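Local structure of probable serine protease HTRA3 (Homo sapiens, 2P3W) at residues Ser48-Ile53 against Ala99-Met104; Leu85-Gly90 against Leu94-Ala99. The protein is probably a serine protease, represented here by its PDZ domain, which binds C-terminal peptide sequences such as the phage-derived ligand fused to the chain. All coordinates share one frame; numbering follows the deposited sequence.

Contact 1 (Ser48-Ile53 against Ala99-Met104); sequences SQRGGI and APEVVM
Arg50, on the last turn of helix 47-51, reaches from the helix to residues 99-101, meeting Glu101 directly and Ala99 by way of a water. At Ala99 the backbone is what counts: its carbonyl O takes a hydrogen bond from the water, which in turn accepts one from Arg50 NH2, 3.1 Å from the water oxygen. The chain passes through Pro100, and Glu101 then opens strand 101-103 with its side chain facing Arg50. CG of Glu101 stands opposite the backbone N (chi1 -176°) and the chain runs on extended, which carries the carboxylate to the guanidinium. OE1 lies at the guanidinium edge, near its plane, 2.9 Å from Arg50 NH2; this is the main bond of a salt bridge. Arg50 NH1 adds a weak second bond to Glu101 OE1 at 3.4 Å, so one oxygen serves both terminal nitrogens. NH2 meets OE1 on its anti side, 35° out of the carboxylate plane, the two flat groups being turned 46° apart. Arg50 NH1 also makes a weak bond to Asn45 O. This is a small surface contact, burying 79 Å² in all. Behind it, helix 47-51 is tied to Ile8 through Ser48 and ends in a Schellman motif at Gly52, while Glu101 and Val103 pair through their backbones with strand 5-7.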
# COMPACT_ATOMS: atom_id res chain seq x y z
N SER A 48 0.91 0.63 -11.33
CA SER A 48 0.07 -0.54 -11.57
C SER A 48 -1.40 -0.16 -11.85
O SER A 48 -2.03 -0.68 -12.78
CB SER A 48 0.22 -1.56 -10.45
OG SER A 48 1.55 -2.04 -10.37
N GLN A 49 -1.93 0.80 -11.09
CA GLN A 49 -3.28 1.28 -11.35
C GLN A 49 -3.37 1.96 -12.73
O GLN A 49 -4.25 1.64 -13.56
CB GLN A 49 -3.76 2.22 -10.25
CG GLN A 49 -5.20 2.68 -10.43
CD GLN A 49 -6.22 1.55 -10.36
OE1 GLN A 49 -6.10 0.61 -9.56
NE2 GLN A 49 -7.29 1.67 -11.17
N ARG A 50 -2.43 2.84 -13.02
CA ARG A 50 -2.43 3.56 -14.30
C ARG A 50 -2.26 2.61 -15.49
O ARG A 50 -2.81 2.84 -16.58
CB ARG A 50 -1.30 4.59 -14.32
CG ARG A 50 -1.48 5.74 -13.33
CD ARG A 50 -0.37 6.82 -13.51
NE ARG A 50 1.02 6.44 -13.21
CZ ARG A 50 1.60 6.53 -12.01
NH1 ARG A 50 0.91 6.91 -10.94
NH2 ARG A 50 2.89 6.20 -11.85
N GLY A 51 -1.50 1.55 -15.26
CA GLY A 51 -1.12 0.62 -16.32
C GLY A 51 -2.11 -0.49 -16.59
O GLY A 51 -1.98 -1.18 -17.62
N GLY A 52 -3.09 -0.67 -15.71
CA GLY A 52 -4.20 -1.62 -15.93
C GLY A 52 -4.20 -2.90 -15.13
O GLY A 52 -5.05 -3.79 -15.34
N ILE A 53 -3.25 -3.04 -14.22
CA ILE A 53 -3.22 -4.20 -13.35
C ILE A 53 -4.38 -4.12 -12.34
O ILE A 53 -4.76 -3.02 -11.90
CB ILE A 53 -1.83 -4.32 -12.70
CG1 ILE A 53 -0.79 -4.69 -13.82
CG2 ILE A 53 -1.85 -5.36 -11.58
CD1 ILE A 53 0.61 -4.75 -13.41
N ALA A 99 6.28 1.15 -15.63
CA ALA A 99 7.48 1.83 -15.15
C ALA A 99 7.43 2.14 -13.66
O ALA A 99 6.54 2.88 -13.22
CB ALA A 99 7.65 3.16 -15.94
N PRO A 100 8.38 1.60 -12.86
CA PRO A 100 8.38 1.97 -11.44
C PRO A 100 8.50 3.48 -11.26
O PRO A 100 9.30 4.10 -11.92
CB PRO A 100 9.61 1.24 -10.86
CG PRO A 100 9.80 0.06 -11.79
CD PRO A 100 9.40 0.58 -13.17
N GLU A 101 7.65 4.03 -10.41
CA GLU A 101 7.72 5.44 -9.98
C GLU A 101 8.83 5.61 -8.97
O GLU A 101 9.01 4.78 -8.09
CB GLU A 101 6.38 5.83 -9.37
CG GLU A 101 6.26 7.28 -8.96
CD GLU A 101 4.79 7.72 -8.73
OE1 GLU A 101 3.82 7.05 -9.21
OE2 GLU A 101 4.62 8.74 -8.01
N VAL A 102 9.60 6.69 -9.11
CA VAL A 102 10.71 6.96 -8.22
C VAL A 102 10.41 8.20 -7.37
O VAL A 102 10.05 9.27 -7.90
CB VAL A 102 12.01 7.20 -9.01
CG1 VAL A 102 13.19 7.34 -8.05
CG2 VAL A 102 12.25 6.03 -10.01
N VAL A 103 10.55 8.06 -6.05
CA VAL A 103 10.34 9.17 -5.11
C VAL A 103 11.64 9.41 -4.36
O VAL A 103 12.23 8.50 -3.82
CB VAL A 103 9.18 8.88 -4.12
CG1 VAL A 103 8.88 10.09 -3.25
CG2 VAL A 103 7.93 8.44 -4.86
N MET A 104 12.04 10.68 -4.30
CA MET A 104 13.29 11.08 -3.69
C MET A 104 13.12 11.66 -2.28
O MET A 104 12.00 11.97 -1.83
CB MET A 104 13.96 12.10 -4.60
CG MET A 104 14.13 11.60 -5.99
SD MET A 104 14.96 12.80 -6.99
CE MET A 104 16.61 12.77 -6.27
O HOH W 1 4.81 4.92 -13.94

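Contact 2 (Leu85-Gly90 against Leu94-Ala99); sequences LEVRRG and LLFSIA
Four backbone hydrogen bonds zip Leu85 and Val87 to Phe96 and Leu94, and the densest packing lies on the face these four residues share. Leu85 N is 2.9 Å from Phe96 O, with Phe96 N returning a bond to Leu85 O; Val87 N is 2.8 Å from Leu94 O, matched by Leu94 N to Val87 O. Glu86 and Leu95 form the non-hydrogen-bonded pair between them. On the packed face, Val87 abuts the edge of the Phe96 ring: its CG2 is 3.8 Å from Phe96 CD2 and its CB sits close to the ring plane beside CE2. Further along, Leu85 CD1 rests 4.0 Å from Ile98 CG1, the two side chains crossing nearly at right angles. Arg89 closes the other end of this face. Its chain is straight as far as CD and then bends at chi3 (-68°), which brings the guanidinium over CD1 of Leu94, the methyl standing 3.6 Å off the guanidinium plane. Arg89 NH2 comes obliquely to Phe96 CZ at 3.7 Å. A salt bridge from NE to Asp57 anchors the guanidinium in this position.

The Glu86-Leu95 side is looser and more open to solvent. Leu95 folds CD1 back over the neighbouring strand to within 3.5 Å of Leu85 O, while Glu86 directs its carboxylate along its own strand to a salt bridge with Arg88, whose NH1 is also paired with Asp93. Strands 83-89 and 92-103 thus form an antiparallel beta hairpin, extended through strand 58-62 into the curled sheet of the PDZ fold, with a largely apolar inner face, edged by Arg89, and an outer one of Glu86, Arg88, Leu95 and Ser97.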
# COMPACT_ATOMS: atom_id res chain seq x y z
N LEU A 85 5.43 -6.94 -17.79
CA LEU A 85 4.83 -7.91 -16.88
C LEU A 85 3.79 -8.73 -17.62
O LEU A 85 2.87 -8.16 -18.19
CB LEU A 85 4.19 -7.22 -15.68
CG LEU A 85 5.14 -6.42 -14.76
CD1 LEU A 85 4.42 -5.78 -13.61
CD2 LEU A 85 6.25 -7.31 -14.25
N GLU A 86 3.97 -10.05 -17.60
CA GLU A 86 3.03 -11.02 -18.16
C GLU A 86 2.07 -11.42 -17.06
O GLU A 86 2.50 -11.86 -15.99
CB GLU A 86 3.81 -12.25 -18.64
CG GLU A 86 3.07 -13.32 -19.47
CD GLU A 86 4.05 -14.34 -20.10
OE1 GLU A 86 5.01 -13.93 -20.81
OE2 GLU A 86 3.89 -15.56 -19.88
N VAL A 87 0.78 -11.27 -17.32
CA VAL A 87 -0.25 -11.47 -16.32
C VAL A 87 -1.29 -12.47 -16.82
O VAL A 87 -1.68 -12.48 -17.98
CB VAL A 87 -0.94 -10.11 -16.00
CG1 VAL A 87 -2.34 -10.30 -15.41
CG2 VAL A 87 -0.05 -9.22 -15.11
N ARG A 88 -1.73 -13.33 -15.91
CA ARG A 88 -2.87 -14.20 -16.12
C ARG A 88 -4.06 -13.60 -15.41
O ARG A 88 -4.00 -13.39 -14.18
CB ARG A 88 -2.61 -15.58 -15.52
CG ARG A 88 -1.39 -16.28 -16.06
CD ARG A 88 -1.59 -16.76 -17.46
NE ARG A 88 -0.35 -17.34 -17.96
CZ ARG A 88 0.54 -16.73 -18.74
NH1 ARG A 88 0.35 -15.48 -19.16
NH2 ARG A 88 1.64 -17.39 -19.12
N ARG A 89 -5.14 -13.34 -16.15
CA ARG A 89 -6.39 -12.82 -15.60
C ARG A 89 -7.53 -13.72 -16.04
O ARG A 89 -7.98 -13.62 -17.15
CB ARG A 89 -6.62 -11.39 -16.09
CG ARG A 89 -7.89 -10.73 -15.52
CD ARG A 89 -8.05 -9.34 -16.02
NE ARG A 89 -7.01 -8.46 -15.48
CZ ARG A 89 -6.77 -7.22 -15.92
NH1 ARG A 89 -7.47 -6.71 -16.92
NH2 ARG A 89 -5.79 -6.51 -15.38
N GLY A 90 -7.97 -14.62 -15.18
CA GLY A 90 -8.88 -15.69 -15.61
C GLY A 90 -8.29 -16.46 -16.78
O GLY A 90 -7.17 -16.97 -16.70
N LEU A 94 -2.21 -11.43 -20.60
CA LEU A 94 -2.04 -10.01 -20.86
C LEU A 94 -0.60 -9.56 -20.67
O LEU A 94 0.11 -10.11 -19.81
CB LEU A 94 -2.93 -9.21 -19.90
CG LEU A 94 -4.44 -9.46 -20.02
CD1 LEU A 94 -5.14 -8.86 -18.80
CD2 LEU A 94 -4.98 -8.88 -21.27
N LEU A 95 -0.17 -8.56 -21.43
CA LEU A 95 1.15 -7.92 -21.25
C LEU A 95 1.01 -6.44 -20.90
O LEU A 95 0.28 -5.71 -21.56
CB LEU A 95 2.02 -8.08 -22.50
CG LEU A 95 3.49 -7.61 -22.45
CD1 LEU A 95 4.28 -8.33 -21.37
CD2 LEU A 95 4.16 -7.81 -23.77
N PHE A 96 1.69 -6.01 -19.83
CA PHE A 96 1.66 -4.62 -19.35
C PHE A 96 3.10 -4.09 -19.33
O PHE A 96 4.03 -4.85 -19.16
CB PHE A 96 1.09 -4.52 -17.93
CG PHE A 96 -0.34 -4.97 -17.81
CD1 PHE A 96 -1.36 -4.15 -18.20
CD2 PHE A 96 -0.64 -6.25 -17.37
CE1 PHE A 96 -2.70 -4.57 -18.13
CE2 PHE A 96 -1.98 -6.66 -17.28
CZ PHE A 96 -3.00 -5.82 -17.66
N SER A 97 3.27 -2.78 -19.57
CA SER A 97 4.58 -2.17 -19.40
C SER A 97 4.44 -1.13 -18.30
O SER A 97 3.80 -0.11 -18.43
CB SER A 97 5.16 -1.58 -20.67
OG SER A 97 6.49 -1.15 -20.40
N ILE A 98 5.01 -1.49 -17.16
CA ILE A 98 4.81 -0.75 -15.92
C ILE A 98 6.13 -0.17 -15.49
O ILE A 98 7.03 -0.90 -15.06
CB ILE A 98 4.29 -1.67 -14.76
CG1 ILE A 98 3.00 -2.43 -15.17
CG2 ILE A 98 4.08 -0.85 -13.52
CD1 ILE A 98 1.83 -1.53 -15.57
N ALA A 99 6.28 1.15 -15.63
CA ALA A 99 7.48 1.83 -15.15
C ALA A 99 7.43 2.14 -13.66
O ALA A 99 6.54 2.88 -13.22
CB ALA A 99 7.65 3.16 -15.94

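Strand 92-103 runs through both contacts, which share Ala99; their centres lie about 13 Å apart, and contact 2 is nested inside the chain loop closed by contact 1. The end of helix 47-51 sits against the packed face of the hairpin. Gly52 O is 2.8 Å from Arg89 NH2, a hydrogen bond, while Gly51 O lies 3.1 Å from Phe96 CD1 and Gly51 CA 3.7 Å from Ile98 CD1. Both arginine ties act at the helix's C-terminal end, Arg50 reaching farther along strand 92-103. In HtrA PDZ domains peptides bind beside the equivalents of strand 10-14 and helix 70-79; contact 1 borders Phe7 and Ile8, in what is probably the carboxylate-binding loop, through Glu101 and Ser48.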